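Local structure of putative leucoanthocyanidin reductase 1 (Vitis vinifera, 3I6I) at residues A[28-32]-A[33-37]; A[132-135]-A[136-140]; A[195-198]-A[199-202]; A[251-254]-A[255-258]; A[272-276]-A[277-281]. The protein probably catalyses the NADPH-dependent reduction of leucoanthocyanidins to flavan-3-ols, as a Rossmann-fold reductase of flavonoid biosynthesis. One frame throughout, in Å; residues are numbered along the deposited sequence.

Contact 1: A[28-32]-A[33-37]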
# COMPACT_ATOMS: atom_id res chain seq x y z
N THR A 28 7.56 -10.48 3.93
CA THR A 28 7.22 -11.71 4.60
C THR A 28 6.50 -12.64 3.66
O THR A 28 6.78 -13.83 3.65
CB THR A 28 6.39 -11.43 5.90
OG1 THR A 28 7.20 -10.69 6.81
CG2 THR A 28 5.95 -12.74 6.59
N ALA A 29 5.56 -12.09 2.89
CA ALA A 29 4.79 -12.86 1.90
C ALA A 29 5.70 -13.44 0.83
O ALA A 29 5.58 -14.60 0.45
CB ALA A 29 3.74 -11.94 1.22
N SER A 30 6.62 -12.63 0.33
CA SER A 30 7.61 -13.10 -0.64
C SER A 30 8.40 -14.31 -0.10
O SER A 30 8.52 -15.34 -0.76
CB SER A 30 8.53 -11.96 -1.08
OG SER A 30 9.35 -12.36 -2.17
N LEU A 31 8.88 -14.23 1.14
CA LEU A 31 9.62 -15.34 1.75
C LEU A 31 8.74 -16.58 2.02
O LEU A 31 9.16 -17.70 1.77
CB LEU A 31 10.31 -14.86 3.02
CG LEU A 31 11.46 -13.90 2.70
CD1 LEU A 31 11.70 -12.94 3.87
CD2 LEU A 31 12.73 -14.70 2.38
N ASP A 32 7.51 -16.36 2.49
CA ASP A 32 6.53 -17.43 2.70
C ASP A 32 6.10 -18.12 1.40
O ASP A 32 5.69 -19.30 1.43
CB ASP A 32 5.30 -16.89 3.44
CG ASP A 32 5.58 -16.55 4.91
OD1 ASP A 32 6.70 -16.81 5.39
OD2 ASP A 32 4.66 -16.03 5.58
N ALA A 33 6.22 -17.42 0.27
CA ALA A 33 5.94 -17.98 -1.06
C ALA A 33 7.13 -18.74 -1.62
O ALA A 33 7.07 -19.22 -2.74
CB ALA A 33 5.50 -16.87 -2.05
N HIS A 34 8.20 -18.84 -0.83
CA HIS A 34 9.42 -19.55 -1.22
C HIS A 34 10.13 -18.88 -2.43
O HIS A 34 10.85 -19.54 -3.19
CB HIS A 34 9.13 -21.04 -1.49
CG HIS A 34 7.95 -21.59 -0.73
ND1 HIS A 34 7.92 -21.69 0.65
CD2 HIS A 34 6.75 -22.06 -1.16
CE1 HIS A 34 6.77 -22.20 1.03
NE2 HIS A 34 6.04 -22.43 -0.05
N ARG A 35 9.92 -17.58 -2.60
CA ARG A 35 10.58 -16.79 -3.66
C ARG A 35 11.97 -16.31 -3.18
O ARG A 35 12.10 -15.84 -2.04
CB ARG A 35 9.76 -15.57 -4.00
CG ARG A 35 8.39 -15.83 -4.67
CD ARG A 35 7.71 -14.49 -5.01
NE ARG A 35 6.37 -14.61 -5.62
CZ ARG A 35 6.14 -14.87 -6.91
NH1 ARG A 35 7.15 -15.10 -7.77
NH2 ARG A 35 4.89 -14.91 -7.36
N PRO A 36 13.01 -16.41 -4.04
CA PRO A 36 14.30 -15.88 -3.58
C PRO A 36 14.17 -14.38 -3.39
O PRO A 36 13.77 -13.66 -4.32
CB PRO A 36 15.26 -16.20 -4.73
CG PRO A 36 14.52 -17.13 -5.64
CD PRO A 36 13.07 -16.95 -5.40
N THR A 37 14.48 -13.90 -2.18
CA THR A 37 14.12 -12.57 -1.79
C THR A 37 15.30 -11.80 -1.23
O THR A 37 15.93 -12.24 -0.29
CB THR A 37 12.97 -12.57 -0.75
OG1 THR A 37 11.83 -13.24 -1.31
CG2 THR A 37 12.56 -11.14 -0.37
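Ser30 and Thr37 meet hydroxyl to hydroxyl just where helix 21-32 ends in a Schellman motif and the chain turns into strand 37-41 of the parallel Rossmann sheet. Ser30 OG donates to Thr37 OG1 at 2.8 Å, and Thr37 OG1 passes its own hydrogen on to Arg35 O at 2.7 Å, reaching that oxygen from above the carbonyl plane. This relay satisfies two buried hydroxyls and fixes how each is turned. Beside it, the CD2 branch of Leu31 lies 3.8 Å from Thr37 CB, the two side chains slanting across one another. The serine hydroxyl points away from its own amide N (chi1 -171°), the rotation that brings OG within bonding range of the incoming strand.

The turn that sets this spacing is held by the backbone. His34 leaves the helix with a positive phi of 64°, and two bonds reach back into the last turn: His34 N to Leu31 O at 3.0 Å and Arg35 N to Ser30 O at 3.2 Å. Farther out, Met206 of helix 198-208 packs on Ala29 and Ser30, while Leu57 of helix 48-59 covers Leu31. Arg35 commits its guanidinium to a salt bridge with Asp210. At the other end of that side chain, Arg35 CB rests 3.5 Å from Ser30 O, the very oxygen that takes up the Arg35 N-H.

Contact 2: A[132-135]-A[136-140]. With NDP (NADPH dihydro-nicotinamide-adenine-dinucleotide phosphate), chain B; ACY (acetic acid), chain C.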
# COMPACT_ATOMS: atom_id res chain seq x y z
N PRO A 132 -2.71 18.50 0.60
CA PRO A 132 -1.47 18.08 -0.06
C PRO A 132 -1.43 16.59 -0.47
O PRO A 132 -0.40 16.10 -0.91
CB PRO A 132 -0.41 18.40 0.99
CG PRO A 132 -1.13 18.13 2.32
CD PRO A 132 -2.58 18.53 2.07
N GLY A 133 -2.55 15.87 -0.35
CA GLY A 133 -2.65 14.51 -0.89
C GLY A 133 -2.31 14.54 -2.38
O GLY A 133 -1.59 13.66 -2.87
N LEU A 134 -2.81 15.58 -3.07
CA LEU A 134 -2.64 15.70 -4.51
C LEU A 134 -1.17 15.73 -4.91
O LEU A 134 -0.81 15.16 -5.94
CB LEU A 134 -3.36 16.92 -5.08
CG LEU A 134 -3.52 17.06 -6.61
CD1 LEU A 134 -4.13 15.81 -7.31
CD2 LEU A 134 -4.29 18.33 -6.98
N ASN A 135 -0.35 16.42 -4.12
CA ASN A 135 1.10 16.48 -4.43
C ASN A 135 1.73 15.12 -4.42
O ASN A 135 2.50 14.79 -5.33
CB ASN A 135 1.82 17.40 -3.47
CG ASN A 135 3.22 17.73 -3.94
OD1 ASN A 135 3.39 18.36 -4.97
ND2 ASN A 135 4.21 17.23 -3.24
N MET A 136 1.37 14.29 -3.43
CA MET A 136 1.83 12.94 -3.40
C MET A 136 1.41 12.15 -4.64
O MET A 136 2.23 11.42 -5.20
CB MET A 136 1.34 12.20 -2.14
CG MET A 136 2.03 10.86 -2.00
SD MET A 136 1.60 9.97 -0.50
CE MET A 136 1.96 11.15 0.76
N TYR A 137 0.16 12.33 -5.07
CA TYR A 137 -0.32 11.67 -6.27
C TYR A 137 0.37 12.21 -7.53
O TYR A 137 0.69 11.40 -8.42
CB TYR A 137 -1.83 11.76 -6.40
CG TYR A 137 -2.55 10.76 -5.52
CD1 TYR A 137 -1.89 10.05 -4.51
CD2 TYR A 137 -3.91 10.52 -5.71
CE1 TYR A 137 -2.56 9.15 -3.70
CE2 TYR A 137 -4.58 9.64 -4.91
CZ TYR A 137 -3.92 8.93 -3.93
OH TYR A 137 -4.63 8.06 -3.12
N ARG A 138 0.66 13.52 -7.59
CA ARG A 138 1.52 14.06 -8.64
C ARG A 138 2.85 13.35 -8.75
O ARG A 138 3.29 13.05 -9.87
CB ARG A 138 1.74 15.56 -8.55
CG ARG A 138 0.57 16.41 -8.95
CD ARG A 138 1.04 17.88 -9.18
NE ARG A 138 1.37 18.46 -7.89
CZ ARG A 138 0.52 19.07 -7.07
NH1 ARG A 138 -0.73 19.28 -7.40
NH2 ARG A 138 0.96 19.50 -5.90
N GLU A 139 3.50 13.08 -7.61
CA GLU A 139 4.79 12.37 -7.59
C GLU A 139 4.61 10.91 -8.06
O GLU A 139 5.42 10.42 -8.84
CB GLU A 139 5.39 12.43 -6.21
CG GLU A 139 5.81 13.86 -5.86
CD GLU A 139 6.52 13.99 -4.53
OE1 GLU A 139 6.64 12.99 -3.78
OE2 GLU A 139 6.97 15.12 -4.24
N LYS A 140 3.56 10.23 -7.57
CA LYS A 140 3.29 8.86 -8.01
C LYS A 140 2.98 8.77 -9.51
O LYS A 140 3.44 7.84 -10.20
CB LYS A 140 2.22 8.21 -7.14
CG LYS A 140 2.68 7.96 -5.69
CD LYS A 140 1.67 7.14 -4.89
CE LYS A 140 2.19 6.88 -3.48
NZ LYS A 140 1.43 5.75 -2.83
PA NDP B . 7.37 3.49 5.57
O1A NDP B . 7.84 4.88 5.89
O2A NDP B . 6.67 2.61 6.77
O5B NDP B . 8.50 2.52 4.96
C5B NDP B . 9.34 2.98 3.95
C4B NDP B . 10.44 2.03 3.69
O4B NDP B . 11.16 2.68 2.57
C3B NDP B . 11.45 1.95 4.87
O3B NDP B . 12.03 0.62 4.98
C2B NDP B . 12.52 2.96 4.47
O2B NDP B . 13.77 2.59 5.05
C1B NDP B . 12.58 2.70 2.97
N9A NDP B . 13.23 3.73 2.16
C8A NDP B . 12.84 5.00 2.07
N7A NDP B . 13.64 5.64 1.22
C5A NDP B . 14.54 4.77 0.75
C6A NDP B . 15.60 4.87 -0.15
N6A NDP B . 15.88 6.03 -0.75
N1A NDP B . 16.34 3.77 -0.41
C2A NDP B . 16.04 2.61 0.17
N3A NDP B . 15.02 2.47 1.02
C4A NDP B . 14.27 3.55 1.33
O3 NDP B . 6.28 3.61 4.39
PN NDP B . 4.75 3.04 4.31
O1N NDP B . 4.54 1.58 4.49
O2N NDP B . 3.94 4.03 5.21
O5D NDP B . 4.41 3.54 2.78
C5D NDP B . 4.73 2.70 1.66
C4D NDP B . 3.77 3.00 0.54
O4D NDP B . 2.50 2.47 1.03
C3D NDP B . 3.56 4.46 0.23
O3D NDP B . 3.31 4.59 -1.17
C2D NDP B . 2.28 4.77 0.98
O2D NDP B . 1.59 5.77 0.25
C1D NDP B . 1.49 3.46 0.88
N1N NDP B . 0.61 3.14 2.06
C2N NDP B . -0.70 2.62 1.89
C3N NDP B . -1.58 2.69 2.89
C7N NDP B . -2.99 2.10 2.69
O7N NDP B . -3.30 1.53 1.64
N7N NDP B . -3.80 2.16 3.74
C4N NDP B . -1.17 3.33 4.22
C5N NDP B . 0.34 3.28 4.41
C6N NDP B . 1.16 3.13 3.37
P2B NDP B . 14.43 3.59 6.23
O1X NDP B . 13.59 3.53 7.45
O2X NDP B . 15.92 3.06 6.36
O3X NDP B . 14.47 5.04 5.60
C ACY C . -3.09 6.23 -0.81
O ACY C . -2.03 5.83 -0.27
OXT ACY C . -3.28 6.26 -2.06
CH3 ACY C . -4.17 6.69 0.13
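Asn135 OD1 grips Arg138 NH2 at 2.8 Å, one turn along helix 133-149. The donor lies in the plane of the amide and on a lone pair of OD1, whereas the oxygen sits 16° out of the guanidinium plane, the two flat groups being turned 59° apart. A bend in the arginine at chi3 (-71°) folds the guanidinium back over the helix, one face toward Asn135 CA and Leu134 O. Its NH1 forms a salt bridge with Glu131, just ahead of the helix, so the group is held at two corners. With an alanine in place of Asn135, NH2 would probably lose this acceptor and the guanidinium would be held mainly by Glu131.

Van der Waals packing adds to this: Leu134 rests against the guanidinium, CG and CD2 both 3.7 Å from Arg138 NH1. Tyr137 meets the ring of Phe272 on helix 266-277.

In classical short-chain dehydrogenases a tyrosine stands four residues before the lysine; here Met136 holds that place, consistent with an atypical member of the family.

Contacts with bound groups fall on the far side of the helix. Lys140, its chain extended, hydrogen-bonds both hydroxyls of the nicotinamide ribose of NADPH, NZ lying 2.8 Å from O3D and 3.1 Å from O2D. Tyr137 OH makes a very short bond of 2.5 Å to OXT of an acetic acid, probably taken up from the crystallisation liquor and also bound by His122 N.

Contact 3: A[195-198]-A[199-202]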
# COMPACT_ATOMS: atom_id res chain seq x y z
N PHE A 195 -11.49 -2.47 2.80
CA PHE A 195 -10.49 -2.68 3.86
C PHE A 195 -9.85 -4.04 3.71
O PHE A 195 -10.53 -5.06 3.51
CB PHE A 195 -11.15 -2.57 5.25
CG PHE A 195 -11.79 -1.24 5.49
CD1 PHE A 195 -11.06 -0.19 6.01
CD2 PHE A 195 -13.11 -1.01 5.10
CE1 PHE A 195 -11.64 1.05 6.21
CE2 PHE A 195 -13.70 0.24 5.30
CZ PHE A 195 -12.96 1.28 5.87
N VAL A 196 -8.53 -4.05 3.76
CA VAL A 196 -7.76 -5.25 3.46
C VAL A 196 -6.74 -5.48 4.56
O VAL A 196 -5.98 -4.56 4.97
CB VAL A 196 -7.02 -5.08 2.13
CG1 VAL A 196 -6.28 -6.38 1.76
CG2 VAL A 196 -8.00 -4.66 1.03
N ALA A 197 -6.70 -6.71 5.07
CA ALA A 197 -5.66 -7.06 6.01
C ALA A 197 -4.26 -6.86 5.44
O ALA A 197 -3.99 -7.21 4.31
CB ALA A 197 -5.80 -8.53 6.49
N GLY A 198 -3.36 -6.32 6.26
CA GLY A 198 -1.94 -6.30 5.92
C GLY A 198 -1.39 -7.59 5.30
O GLY A 198 -0.68 -7.56 4.29
N THR A 199 -1.68 -8.71 5.93
CA THR A 199 -1.19 -10.00 5.46
C THR A 199 -1.72 -10.32 4.07
O THR A 199 -1.03 -10.97 3.28
CB THR A 199 -1.48 -11.17 6.45
OG1 THR A 199 -2.89 -11.29 6.68
CG2 THR A 199 -0.78 -10.96 7.80
N ASP A 200 -2.96 -9.90 3.77
CA ASP A 200 -3.55 -10.07 2.43
C ASP A 200 -2.94 -9.09 1.41
O ASP A 200 -2.76 -9.43 0.27
CB ASP A 200 -5.08 -9.91 2.45
CG ASP A 200 -5.79 -11.14 3.00
OD1 ASP A 200 -5.20 -12.25 2.95
OD2 ASP A 200 -6.94 -11.00 3.48
N ILE A 201 -2.62 -7.88 1.82
CA ILE A 201 -1.91 -6.99 0.90
C ILE A 201 -0.58 -7.65 0.49
O ILE A 201 -0.23 -7.67 -0.70
CB ILE A 201 -1.61 -5.65 1.54
CG1 ILE A 201 -2.91 -4.91 1.85
CG2 ILE A 201 -0.68 -4.78 0.56
CD1 ILE A 201 -2.70 -3.65 2.70
N GLY A 202 0.16 -8.23 1.44
CA GLY A 202 1.40 -8.92 1.10
C GLY A 202 1.18 -10.15 0.22
O GLY A 202 1.81 -10.33 -0.82
O HOH W 1 -8.32 -8.75 4.09
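Val196 and Ile201 provide the apolar part of a strand-to-helix junction, the valine CG1 lying 3.7 Å from Ile201 CG1. The same methyl also touches the aspartate stem, at 3.8 Å from Asp200 CB. Placed trans to N (chi1 -176°), CG1 reaches forward over the first turn of the helix, where it touches both side chains.

The backbone bonds are those of a helix just beginning, with Ala197 at the N-cap position. Ile201 N donates to Ala197 O at 2.9 Å, and Gly202 N follows with Gly198 O at 3.0 Å.

A water supplies the polar link. It accepts from Ala197 N at 2.8 Å and donates to Asp200 OD2 at 2.7 Å, so the last peptide N-H before the helix is tied to a carboxylate one turn on. Asp200 OD2 also takes the backbone N-H of Arg305, and Arg305 NH1 bonds Thr199 OG1, so that one residue of a distant loop secures two side chains of the turn.

Among its neighbours, the junction is enclosed: Cys310 of helix 307-315 packs on Ala197, Phe221 and Phe304 cover Val196, and Ile201 faces Ile162 of strand 161-162, a residue of the NADP(+) site.

Contact 4: A[251-254]-A[255-258]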
# COMPACT_ATOMS: atom_id res chain seq x y z
N THR A 251 -17.39 16.68 9.65
CA THR A 251 -17.89 17.17 8.42
C THR A 251 -16.79 17.18 7.32
O THR A 251 -15.58 17.11 7.61
CB THR A 251 -18.43 18.61 8.54
OG1 THR A 251 -17.37 19.51 8.90
CG2 THR A 251 -19.63 18.74 9.54
N GLU A 252 -17.23 17.30 6.09
CA GLU A 252 -16.32 17.51 4.96
C GLU A 252 -15.44 18.75 5.22
O GLU A 252 -14.24 18.74 4.98
CB GLU A 252 -17.09 17.71 3.66
CG GLU A 252 -16.27 18.36 2.55
CD GLU A 252 -16.98 18.30 1.19
OE1 GLU A 252 -18.22 18.43 1.21
OE2 GLU A 252 -16.33 18.19 0.12
N ASP A 253 -16.03 19.82 5.72
CA ASP A 253 -15.27 21.04 5.92
C ASP A 253 -14.23 20.89 7.03
O ASP A 253 -13.14 21.50 6.95
CB ASP A 253 -16.19 22.25 6.13
CG ASP A 253 -16.55 22.96 4.78
OD1 ASP A 253 -16.29 22.42 3.65
OD2 ASP A 253 -17.07 24.07 4.84
N ASP A 254 -14.54 20.09 8.06
CA ASP A 254 -13.53 19.70 9.08
C ASP A 254 -12.29 19.09 8.41
O ASP A 254 -11.17 19.48 8.69
CB ASP A 254 -14.09 18.73 10.12
CG ASP A 254 -15.21 19.34 11.03
OD1 ASP A 254 -15.25 20.58 11.21
OD2 ASP A 254 -16.03 18.54 11.61
N LEU A 255 -12.51 18.14 7.53
CA LEU A 255 -11.38 17.47 6.88
C LEU A 255 -10.66 18.43 5.93
O LEU A 255 -9.45 18.38 5.86
CB LEU A 255 -11.87 16.23 6.15
CG LEU A 255 -12.46 15.10 6.96
CD1 LEU A 255 -13.14 14.03 5.99
CD2 LEU A 255 -11.38 14.44 7.85
N LEU A 256 -11.38 19.27 5.20
CA LEU A 256 -10.74 20.22 4.31
C LEU A 256 -9.92 21.22 5.10
O LEU A 256 -8.86 21.59 4.67
CB LEU A 256 -11.77 20.91 3.40
CG LEU A 256 -12.44 19.99 2.38
CD1 LEU A 256 -13.48 20.80 1.58
CD2 LEU A 256 -11.40 19.36 1.44
N ALA A 257 -10.41 21.64 6.28
CA ALA A 257 -9.63 22.56 7.12
C ALA A 257 -8.32 21.89 7.50
O ALA A 257 -7.28 22.52 7.48
CB ALA A 257 -10.43 22.93 8.42
N ALA A 258 -8.38 20.65 7.91
CA ALA A 258 -7.20 19.92 8.39
C ALA A 258 -6.19 19.77 7.24
O ALA A 258 -4.98 20.05 7.39
CB ALA A 258 -7.58 18.54 8.93
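Leu256 lies alongside Glu252, the two side chains pointing the same way from successive turns of helix 252-260. The leucine CD1 comes 3.8 Å from Glu252 CG, and Asp253 OD1 reaches that methyl at the same distance of 3.8 Å. Glu252 swings CG to the far side of CB from its nitrogen (chi1 162°) and runs extended from there, so its methylene stem lines the leucine while OE2 goes on to hydrogen-bond His274 NE2 of the next helix. Were Leu256 an alanine, a gap is likely to open beside the glutamate stem, leaving that chain less constrained where it approaches His274.

Leu255 takes a similar rotamer but faces a different way, its CG 3.8 Å from Thr251 O and its tip among Tyr168, Thr273 and Ile278. Routine helical bonds support both leucines, Leu256 N reaching Glu252 O at 2.9 Å.

At the start of the helix, Thr251 and Asp254 serve each other's backbone. Asp254 N donates to Thr251 OG1 at 3.0 Å, and Thr251 N returns a bond to Asp254 OD2 at 3.0 Å, meeting the oxygen from above the carboxylate plane. Such reciprocal bonding between an N-cap residue and the one three places on is the capping box, here opening a surface helix away from the cofactor.

Contact 5: A[272-276]-A[277-281]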
# COMPACT_ATOMS: atom_id res chain seq x y z
N PHE A 272 -6.63 12.43 2.03
CA PHE A 272 -7.05 11.08 1.55
C PHE A 272 -8.33 10.59 2.24
O PHE A 272 -9.16 9.96 1.59
CB PHE A 272 -5.95 10.08 1.77
CG PHE A 272 -4.69 10.34 0.97
CD1 PHE A 272 -4.71 10.95 -0.29
CD2 PHE A 272 -3.48 9.96 1.48
CE1 PHE A 272 -3.52 11.16 -0.98
CE2 PHE A 272 -2.31 10.15 0.77
CZ PHE A 272 -2.34 10.75 -0.46
N THR A 273 -8.50 10.91 3.53
CA THR A 273 -9.78 10.64 4.25
C THR A 273 -10.97 11.29 3.53
O THR A 273 -12.04 10.67 3.36
CB THR A 273 -9.69 11.11 5.74
OG1 THR A 273 -8.58 10.45 6.38
CG2 THR A 273 -10.97 10.72 6.53
N HIS A 274 -10.83 12.55 3.16
CA HIS A 274 -11.84 13.26 2.39
C HIS A 274 -12.13 12.57 1.06
O HIS A 274 -13.29 12.33 0.69
CB HIS A 274 -11.39 14.69 2.16
CG HIS A 274 -12.30 15.51 1.32
ND1 HIS A 274 -12.08 15.72 -0.02
CD2 HIS A 274 -13.39 16.24 1.64
CE1 HIS A 274 -13.05 16.50 -0.50
NE2 HIS A 274 -13.86 16.82 0.50
N ASP A 275 -11.08 12.21 0.33
CA ASP A 275 -11.25 11.58 -0.96
C ASP A 275 -12.05 10.26 -0.84
O ASP A 275 -12.94 9.99 -1.67
CB ASP A 275 -9.90 11.35 -1.64
CG ASP A 275 -9.98 11.37 -3.18
OD1 ASP A 275 -11.02 11.80 -3.81
OD2 ASP A 275 -8.96 10.95 -3.77
N ILE A 276 -11.69 9.46 0.14
CA ILE A 276 -12.32 8.16 0.37
C ILE A 276 -13.73 8.30 0.87
O ILE A 276 -14.64 7.74 0.25
CB ILE A 276 -11.53 7.29 1.33
CG1 ILE A 276 -10.10 7.02 0.86
CG2 ILE A 276 -12.32 6.00 1.70
CD1 ILE A 276 -9.18 6.51 1.99
N PHE A 277 -13.90 9.02 1.98
CA PHE A 277 -15.15 8.96 2.76
C PHE A 277 -16.16 10.05 2.44
O PHE A 277 -17.33 9.94 2.82
CB PHE A 277 -14.85 8.86 4.23
CG PHE A 277 -14.15 7.59 4.61
CD1 PHE A 277 -14.82 6.37 4.55
CD2 PHE A 277 -12.83 7.57 4.92
CE1 PHE A 277 -14.17 5.20 4.85
CE2 PHE A 277 -12.16 6.39 5.20
CZ PHE A 277 -12.84 5.20 5.20
N ILE A 278 -15.71 11.10 1.77
CA ILE A 278 -16.62 12.11 1.22
C ILE A 278 -16.86 11.88 -0.27
O ILE A 278 -18.01 11.87 -0.70
CB ILE A 278 -16.15 13.56 1.52
CG1 ILE A 278 -16.02 13.79 3.03
CG2 ILE A 278 -17.03 14.62 0.83
CD1 ILE A 278 -17.25 13.56 3.92
N LYS A 279 -15.81 11.69 -1.05
CA LYS A 279 -15.95 11.68 -2.50
C LYS A 279 -16.06 10.27 -3.12
O LYS A 279 -16.35 10.16 -4.28
CB LYS A 279 -14.82 12.46 -3.17
CG LYS A 279 -14.75 13.90 -2.66
CD LYS A 279 -14.17 14.85 -3.64
CE LYS A 279 -12.70 14.63 -3.72
NZ LYS A 279 -12.06 15.47 -4.78
N GLY A 280 -15.85 9.21 -2.34
CA GLY A 280 -16.06 7.85 -2.82
C GLY A 280 -14.99 7.39 -3.79
O GLY A 280 -15.30 6.60 -4.70
N CYS A 281 -13.74 7.86 -3.60
CA CYS A 281 -12.67 7.61 -4.62
C CYS A 281 -12.33 6.12 -4.87
O CYS A 281 -11.82 5.77 -5.94
CB CYS A 281 -11.40 8.42 -4.27
SG CYS A 281 -10.46 7.76 -2.92
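Ile276 presses its CG2 methyl squarely onto the ring of Phe277, 3.4 Å from the centroid and only 6° off the ring normal, a CH-pi contact between adjacent residues whose side chains run side by side. With Phe277 CG rotated to chi1 -65°, the ring turns its face to the methyl. This is the compact half of a helix C-terminal end closed by a positive-phi glycine, and it lies beside the cofactor pocket, the Ile276 side chain being about 5 Å from the bound acetic acid and about 7 Å from NADPH. On the other branch, Ile276 CG1 meets Cys281 SG at 3.9 Å, and Cys281 CB comes 3.4 Å from Asp275 OD1, the returning chain lying close against the helix. Backbone bonds hold it there, lengthening in span as the helix unwinds: His274 O accepts from both Ile278 N and Lys279 N, and Asp275 O takes Cys281 N at 3.0 Å. Gly280, between them, lets the chain turn back.

The lysine side is looser and more exposed. Lys279 NZ forms only a long salt bridge, 3.9 Å, with Asp275 OD1, and finds its stronger partner in Asp128 O. Its methylenes pass obliquely by the buried His274 ring, Lys279 CD lying 3.7 Å from His274 CE1, while Ile278 CB makes an off-centre CH-pi contact with the same ring, whose NE2 is bonded to Glu252.

Around this helix end, helix 252-260 flanks Ile278 through Glu252, His122 of a loop borders Ile276 and Cys281, and Ala193 and Phe195 of strand 193-196 lie against Phe277.

How the contacts relate
All five contacts are local turns or helix ends that follow one another in series; none closes a long loop, and none nests in or crosses another. Contact 1 joins helix 21-32 to strand 37-41 of the nucleotide-binding sheet, and contact 2 starts helix 133-149 on the opposite side of the chain's centre. Contact 3 leads strand 193-196 into helix 198-208, where Gly202 O meets Ala29 CB of contact 1 at 3.2 Å. Contact 4 opens helix 252-260. Contact 5 ends helix 266-277 and is the meeting point of the later parts: Phe272 packs on Gly133 of contact 2, Phe277 on Phe195 of contact 3, and His274 on Leu256 of contact 4.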